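Local coordinates for protein ATP-dependent helicase FUN30 (Saccharomyces cerevisiae S288c, PDB 5GN1) that couples ATP hydrolysis to nucleosome remodelling as an SNF2-family DNA helicase in DNA repair and heterochromatin organisation, this chain being the C-terminal part of its ATPase domain, at residues Q54-N59 and T307-K312; K109-P114 and D313-K318; G185-L190 and I277-S282. All coordinates share one frame; numbering follows the deposited sequence.

Contact 1 of 3, residues Q54-N59 and T307-K312; sequences QYCELN and TTLITK
Tyr55 and Ile310 are partners in a parallel beta bridge, their side chains on one face, where strand 49-56 runs parallel to strand 304-311. From Tyr55 CB outward, the side chain first passes the carbonyl of Ile310. With CG anti to its carbonyl carbon (chi1 -76°), the ring lies alongside Ile310: CD1 meets Lys312 CG at 3.7 Å, and CE1 rests on Ile310 CG2 at 3.6 Å. The lysine side chain crosses that of the tyrosine at about a right angle, its CG set obliquely to the ring. Four backbone bonds join the strands: Gln54 N to Thr308 O, Ile310 N to Gln54 O, Cys56 N to Ile310 O and Lys312 N to Cys56 O (2.7 Å). Gln54 bends back at chi2, and its NE2 donates to Tyr55 O at 3.0 Å. On the opposite face Cys56 SG packs against Leu309 CB, with Ala189 and Lys186 covering the cysteine. Further along, Leu58 lays CG on Thr311 CG2, while the Thr311 hydroxyl turns to Ser111 O. A water joins Glu57 OE2, Leu58 N and Lys312 O. The chemistry is two-sided: backbone bonds fix the register of an edge strand, with buried sulfur and aliphatic groups beneath and a tyrosine-lysine surface outside.

Contact 2 of 3, residues K109-P114 and D313-K318; sequences KASLHP and DSIEEK
Ser111 points its side chain toward the start of helix 315-322, where Ser314 and Glu316 receive it. The two hydroxyls are 3.5 Å apart, Ser111 OG to Ser314 OG; Ser111 OG is bonded to Leu107 O of helix 100-110, and Ser314 OG to Thr311 O. Ser111 CB meanwhile lies against the carboxylate carbon of Glu316, with CD 3.8 Å away. Leu112 crosses the extended glutamate at about a right angle and brings its CD2 methyl to 3.2 Å from Glu316 OE2. That oxygen is engaged by a salt bridge to Lys186, and OE1 accepts from Thr311 N, so both carboxylate oxygens are held although the group is buried. Ser314 carries OG between its backbone N and carbonyl carbon (chi1 90°), which lets it accept from Glu316 N at 3.0 Å. With an alanine here, Glu316 N would probably lose its cap and Thr311 O its hydroxyl partner, leaving the first turn likely to fray. Ile315 sets CG2 beside Ser111 OG at 3.8 Å. This is a serine N-cap: the turn leaving strand 304-311 enters helix 315-322 and docks on Ser111 and Leu112, to which helix 100-110 leads.

Contact 3 of 3, residues G185-L190 and I277-S282; sequences GKIDAL and IIFDQS
Lys186, near the start of helix 185-200, reaches over Phe279 to the turn that follows strand 275-278. Its CB touches the far end of the phenyl group, 3.7 Å from Phe279 CZ. Further out, CD stands over one face of the ring, offset toward the rim. The chain bends at chi2 (-138°) and is then extended, carrying NZ past the ring to Phe279 O at 2.8 Å. The approach lies in the carbonyl plane, with a C=O...N angle of 154°. NZ also bonds to Leu309 O and forms a salt bridge with Glu316, so the buried ammonium is shared by two backbone carbonyls and a carboxylate, which would be expected to keep it charged. Next, Ile187 meets the same end of the ring obliquely, its CD1 lying 3.8 Å from Phe279 CZ, and it also touches Leu218 and Val221 of helix 212-224. One turn after Lys186 comes Leu190. Its CG is anti to the backbone N (chi1 175°), and the two methyls divide the work: CD1 packs on Ile277 CD1 at 3.7 Å, and CD2 lies 4.2 Å from Phe279 CE1. Asp280 OD2 lies at the ring edge and is bonded to Ser209 OG. A helix packed on a parallel sheet through aliphatic and aromatic side chains, here with a buried lysine as well, is characteristic of the RecA-like alpha/beta fold to which this C-terminal helicase lobe belongs.

Lys186 of contact 3 is the common point. Its NZ lies 2.9 Å from Leu309 O of contact 1 and 2.7 Å from Glu316 OE2 of contact 2, so one ammonium ties helix 185-200 to the strand and to the helix that follows it. Contacts 1 and 3 have centres about 6 Å apart and meet through neighbouring strands of the parallel sheet, with Thr307 O 2.8 Å from Ile278 N. Contacts 1 and 2, centres about 8 Å apart, are joined through Thr311, whose N lies 2.7 Å from Glu316 OE1. Leu112 CD2 of contact 2 also packs on Asp280 CB of contact 3, at 3.7 Å.

Contact 1 of 3, residues Q54-N59 and T307-K312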
# COMPACT_ATOMS: atom_id res chain seq x y z
N GLN A 54 3.42 2.47 15.96
CA GLN A 54 3.79 1.07 16.13
C GLN A 54 4.87 0.74 15.11
O GLN A 54 4.63 0.84 13.90
CB GLN A 54 2.59 0.15 15.94
CG GLN A 54 2.94 -1.33 15.97
CD GLN A 54 3.59 -1.77 17.28
OE1 GLN A 54 2.94 -1.79 18.32
NE2 GLN A 54 4.87 -2.14 17.22
N TYR A 55 6.05 0.37 15.59
CA TYR A 55 7.15 0.10 14.69
C TYR A 55 7.09 -1.33 14.16
O TYR A 55 6.67 -2.25 14.86
CB TYR A 55 8.49 0.39 15.37
CG TYR A 55 8.78 1.88 15.47
CD1 TYR A 55 9.07 2.62 14.34
CD2 TYR A 55 8.74 2.55 16.70
CE1 TYR A 55 9.32 3.97 14.40
CE2 TYR A 55 9.00 3.92 16.78
CZ TYR A 55 9.30 4.62 15.62
OH TYR A 55 9.56 5.98 15.65
N CYS A 56 7.49 -1.49 12.90
CA CYS A 56 7.49 -2.75 12.18
C CYS A 56 8.89 -2.98 11.64
O CYS A 56 9.65 -2.02 11.45
CB CYS A 56 6.45 -2.75 11.00
SG CYS A 56 4.86 -2.00 11.45
N GLU A 57 9.22 -4.19 11.32
CA GLU A 57 10.50 -4.44 10.72
C GLU A 57 10.31 -4.93 9.30
O GLU A 57 9.30 -5.44 8.96
CB GLU A 57 11.19 -5.57 11.44
CG GLU A 57 11.74 -5.33 12.85
CD GLU A 57 12.91 -4.33 12.93
OE1 GLU A 57 12.89 -3.52 13.82
OE2 GLU A 57 13.83 -4.36 12.12
N LEU A 58 11.32 -4.75 8.50
CA LEU A 58 11.40 -5.36 7.18
C LEU A 58 11.66 -6.85 7.34
O LEU A 58 12.69 -7.25 7.90
CB LEU A 58 12.52 -4.71 6.37
CG LEU A 58 12.45 -3.23 5.99
CD1 LEU A 58 13.82 -2.71 5.54
CD2 LEU A 58 11.43 -3.03 4.87
N ASN A 59 10.77 -7.70 6.84
CA ASN A 59 11.10 -9.11 6.88
C ASN A 59 12.19 -9.41 5.83
O ASN A 59 12.72 -8.50 5.17
CB ASN A 59 9.83 -9.97 6.74
CG ASN A 59 9.26 -10.03 5.31
OD1 ASN A 59 9.81 -9.50 4.35
ND2 ASN A 59 8.11 -10.68 5.20
N THR A 307 -3.29 4.47 15.58
CA THR A 307 -1.96 3.87 15.52
C THR A 307 -1.44 3.95 14.08
O THR A 307 -2.10 3.49 13.15
CB THR A 307 -1.99 2.42 16.01
OG1 THR A 307 -2.45 2.39 17.37
CG2 THR A 307 -0.59 1.78 15.93
N THR A 308 -0.25 4.53 13.92
CA THR A 308 0.41 4.60 12.62
C THR A 308 1.51 3.55 12.57
O THR A 308 2.36 3.49 13.48
CB THR A 308 0.99 5.99 12.36
OG1 THR A 308 -0.07 6.94 12.38
CG2 THR A 308 1.68 6.04 10.99
N LEU A 309 1.47 2.70 11.55
CA LEU A 309 2.47 1.66 11.35
C LEU A 309 3.67 2.25 10.65
O LEU A 309 3.53 2.87 9.59
CB LEU A 309 1.90 0.51 10.51
CG LEU A 309 0.64 -0.15 11.04
CD1 LEU A 309 0.29 -1.38 10.20
CD2 LEU A 309 0.85 -0.51 12.49
N ILE A 310 4.86 2.04 11.21
CA ILE A 310 6.09 2.63 10.68
C ILE A 310 7.15 1.55 10.63
O ILE A 310 7.51 0.98 11.67
CB ILE A 310 6.57 3.82 11.53
CG1 ILE A 310 5.57 4.96 11.43
CG2 ILE A 310 7.97 4.27 11.06
CD1 ILE A 310 6.08 6.30 11.95
N THR A 311 7.66 1.26 9.43
CA THR A 311 8.74 0.30 9.28
C THR A 311 10.06 0.95 9.69
O THR A 311 10.44 2.01 9.18
CB THR A 311 8.81 -0.22 7.86
OG1 THR A 311 7.64 -1.04 7.60
CG2 THR A 311 10.06 -1.07 7.67
N LYS A 312 10.75 0.32 10.64
CA LYS A 312 12.03 0.81 11.13
C LYS A 312 13.11 0.58 10.08
O LYS A 312 13.07 -0.39 9.31
CB LYS A 312 12.42 0.10 12.42
CG LYS A 312 12.35 0.95 13.68
CD LYS A 312 12.64 0.08 14.91
CE LYS A 312 13.21 0.89 16.06
NZ LYS A 312 13.75 0.01 17.14
O HOH W 1 13.44 -3.07 9.53

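Contact 2 of 3, residues K109-P114 and D313-K318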
# COMPACT_ATOMS: atom_id res chain seq x y z
N LYS A 109 6.87 1.55 -1.13
CA LYS A 109 6.18 0.28 -1.34
C LYS A 109 6.91 -0.89 -0.70
O LYS A 109 6.28 -1.81 -0.16
CB LYS A 109 5.99 0.05 -2.84
CG LYS A 109 4.99 1.00 -3.46
CD LYS A 109 4.98 0.87 -4.98
CE LYS A 109 3.78 1.61 -5.57
NZ LYS A 109 3.82 1.53 -7.06
N ALA A 110 8.24 -0.91 -0.78
CA ALA A 110 8.98 -2.01 -0.18
C ALA A 110 8.84 -2.02 1.34
O ALA A 110 8.85 -3.09 1.96
CB ALA A 110 10.47 -1.93 -0.59
N SER A 111 8.69 -0.85 1.96
CA SER A 111 8.39 -0.78 3.39
C SER A 111 7.01 -1.35 3.74
O SER A 111 6.74 -1.59 4.92
CB SER A 111 8.45 0.68 3.87
OG SER A 111 9.65 1.32 3.47
N LEU A 112 6.12 -1.52 2.76
CA LEU A 112 4.74 -1.96 2.98
C LEU A 112 4.54 -3.45 2.74
O LEU A 112 4.01 -4.15 3.61
CB LEU A 112 3.78 -1.16 2.09
CG LEU A 112 3.83 0.33 2.36
CD1 LEU A 112 2.91 1.12 1.41
CD2 LEU A 112 3.49 0.58 3.83
N HIS A 113 4.90 -3.94 1.55
CA HIS A 113 4.56 -5.31 1.18
C HIS A 113 5.31 -5.80 -0.05
O HIS A 113 5.34 -5.11 -1.08
CB HIS A 113 3.05 -5.42 0.93
CG HIS A 113 2.51 -6.78 1.20
ND1 HIS A 113 2.86 -7.88 0.44
CD2 HIS A 113 1.68 -7.24 2.17
CE1 HIS A 113 2.26 -8.95 0.92
NE2 HIS A 113 1.55 -8.59 1.98
N PRO A 114 5.94 -6.98 0.03
CA PRO A 114 6.62 -7.55 -1.16
C PRO A 114 5.72 -7.70 -2.36
O PRO A 114 6.21 -7.61 -3.50
CB PRO A 114 7.10 -8.92 -0.66
CG PRO A 114 7.30 -8.74 0.82
CD PRO A 114 6.25 -7.73 1.26
N ASP A 313 14.11 1.47 10.08
CA ASP A 313 15.24 1.37 9.15
C ASP A 313 14.75 1.51 7.71
O ASP A 313 15.19 0.79 6.81
CB ASP A 313 16.01 0.06 9.37
CG ASP A 313 17.36 0.01 8.63
OD1 ASP A 313 17.96 1.08 8.35
OD2 ASP A 313 17.83 -1.12 8.35
N SER A 314 13.81 2.42 7.50
CA SER A 314 13.18 2.59 6.20
C SER A 314 12.86 4.06 5.99
O SER A 314 12.86 4.86 6.93
CB SER A 314 11.90 1.76 6.07
OG SER A 314 10.78 2.52 6.51
N ILE A 315 12.55 4.39 4.74
CA ILE A 315 12.16 5.74 4.35
C ILE A 315 10.96 6.25 5.15
O ILE A 315 10.76 7.46 5.26
CB ILE A 315 11.86 5.74 2.84
CG1 ILE A 315 11.62 7.17 2.34
CG2 ILE A 315 10.69 4.82 2.54
CD1 ILE A 315 11.61 7.27 0.84
N GLU A 316 10.15 5.34 5.71
CA GLU A 316 8.99 5.78 6.49
C GLU A 316 9.42 6.57 7.73
O GLU A 316 8.71 7.48 8.16
CB GLU A 316 8.14 4.58 6.89
CG GLU A 316 7.42 3.92 5.69
CD GLU A 316 6.35 2.92 6.11
OE1 GLU A 316 6.47 2.32 7.20
OE2 GLU A 316 5.37 2.75 5.35
N GLU A 317 10.58 6.23 8.30
CA GLU A 317 11.12 7.03 9.39
C GLU A 317 11.43 8.45 8.93
O GLU A 317 11.10 9.42 9.61
CB GLU A 317 12.35 6.35 9.98
CG GLU A 317 12.03 5.04 10.70
CD GLU A 317 13.22 4.44 11.44
OE1 GLU A 317 14.11 3.85 10.79
OE2 GLU A 317 13.27 4.56 12.68
N LYS A 318 12.05 8.59 7.74
CA LYS A 318 12.33 9.92 7.21
C LYS A 318 11.06 10.70 6.92
O LYS A 318 10.99 11.91 7.15
CB LYS A 318 13.17 9.80 5.93
CG LYS A 318 14.49 9.10 6.13
CD LYS A 318 15.27 9.78 7.22
CE LYS A 318 16.12 8.79 7.99
NZ LYS A 318 16.83 9.49 9.09

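Contact 3 of 3, residues G185-L190 and I277-S282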
# COMPACT_ATOMS: atom_id res chain seq x y z
N GLY A 185 6.26 -7.44 7.23
CA GLY A 185 6.39 -6.97 8.61
C GLY A 185 5.24 -6.09 9.05
O GLY A 185 4.87 -6.08 10.23
N LYS A 186 4.64 -5.35 8.13
CA LYS A 186 3.48 -4.56 8.52
C LYS A 186 2.26 -5.43 8.75
O LYS A 186 1.39 -5.07 9.55
CB LYS A 186 3.18 -3.48 7.49
CG LYS A 186 4.13 -2.32 7.54
CD LYS A 186 3.38 -1.01 7.39
CE LYS A 186 4.38 0.12 7.44
NZ LYS A 186 3.81 1.45 7.10
N ILE A 187 2.17 -6.58 8.07
CA ILE A 187 1.03 -7.47 8.32
C ILE A 187 1.21 -8.16 9.66
O ILE A 187 0.24 -8.32 10.42
CB ILE A 187 0.85 -8.47 7.17
CG1 ILE A 187 0.64 -7.73 5.84
CG2 ILE A 187 -0.33 -9.42 7.45
CD1 ILE A 187 -0.52 -6.73 5.83
N ASP A 188 2.44 -8.57 9.99
CA ASP A 188 2.73 -9.11 11.32
C ASP A 188 2.26 -8.15 12.40
O ASP A 188 1.56 -8.54 13.35
CB ASP A 188 4.23 -9.39 11.47
CG ASP A 188 4.69 -10.61 10.67
OD1 ASP A 188 3.86 -11.51 10.41
OD2 ASP A 188 5.89 -10.66 10.31
N ALA A 189 2.63 -6.88 12.27
CA ALA A 189 2.19 -5.88 13.24
C ALA A 189 0.68 -5.71 13.23
O ALA A 189 0.05 -5.60 14.28
CB ALA A 189 2.89 -4.55 12.97
N LEU A 190 0.07 -5.68 12.03
CA LEU A 190 -1.37 -5.45 11.93
C LEU A 190 -2.16 -6.57 12.60
O LEU A 190 -3.19 -6.33 13.24
CB LEU A 190 -1.77 -5.32 10.46
CG LEU A 190 -3.27 -5.20 10.19
CD1 LEU A 190 -3.77 -3.83 10.65
CD2 LEU A 190 -3.55 -5.41 8.70
N ILE A 277 -6.24 2.66 12.35
CA ILE A 277 -4.91 2.21 11.99
C ILE A 277 -4.54 2.90 10.69
O ILE A 277 -5.25 2.76 9.69
CB ILE A 277 -4.85 0.68 11.84
CG1 ILE A 277 -5.26 0.01 13.15
CG2 ILE A 277 -3.45 0.26 11.42
CD1 ILE A 277 -5.25 -1.48 13.06
N ILE A 278 -3.44 3.65 10.73
CA ILE A 278 -2.89 4.31 9.55
C ILE A 278 -1.86 3.33 9.01
O ILE A 278 -0.78 3.17 9.59
CB ILE A 278 -2.27 5.66 9.88
CG1 ILE A 278 -3.27 6.55 10.61
CG2 ILE A 278 -1.78 6.37 8.62
CD1 ILE A 278 -4.43 6.95 9.76
N PHE A 279 -2.21 2.61 7.93
CA PHE A 279 -1.30 1.56 7.47
C PHE A 279 -0.03 2.17 6.90
O PHE A 279 1.06 1.58 7.03
CB PHE A 279 -1.99 0.68 6.44
CG PHE A 279 -1.26 -0.61 6.15
CD1 PHE A 279 -1.45 -1.73 6.95
CD2 PHE A 279 -0.39 -0.70 5.06
CE1 PHE A 279 -0.77 -2.91 6.68
CE2 PHE A 279 0.27 -1.89 4.78
CZ PHE A 279 0.08 -3.00 5.59
N ASP A 280 -0.12 3.36 6.32
CA ASP A 280 1.03 4.04 5.76
C ASP A 280 0.74 5.53 5.84
O ASP A 280 -0.36 5.97 5.49
CB ASP A 280 1.31 3.59 4.32
CG ASP A 280 0.05 3.60 3.45
OD1 ASP A 280 -0.29 4.68 2.91
OD2 ASP A 280 -0.61 2.53 3.33
N GLN A 281 1.70 6.30 6.33
CA GLN A 281 1.36 7.67 6.64
C GLN A 281 1.44 8.54 5.39
O GLN A 281 2.07 8.19 4.39
CB GLN A 281 2.26 8.22 7.74
CG GLN A 281 3.70 8.37 7.33
CD GLN A 281 4.62 8.57 8.52
OE1 GLN A 281 5.69 7.94 8.60
NE2 GLN A 281 4.21 9.42 9.46
N SER A 282 0.76 9.67 5.45
CA SER A 282 0.84 10.70 4.43
C SER A 282 1.95 11.68 4.77
O SER A 282 2.27 11.91 5.94
CB SER A 282 -0.49 11.43 4.32
OG SER A 282 -0.39 12.53 3.43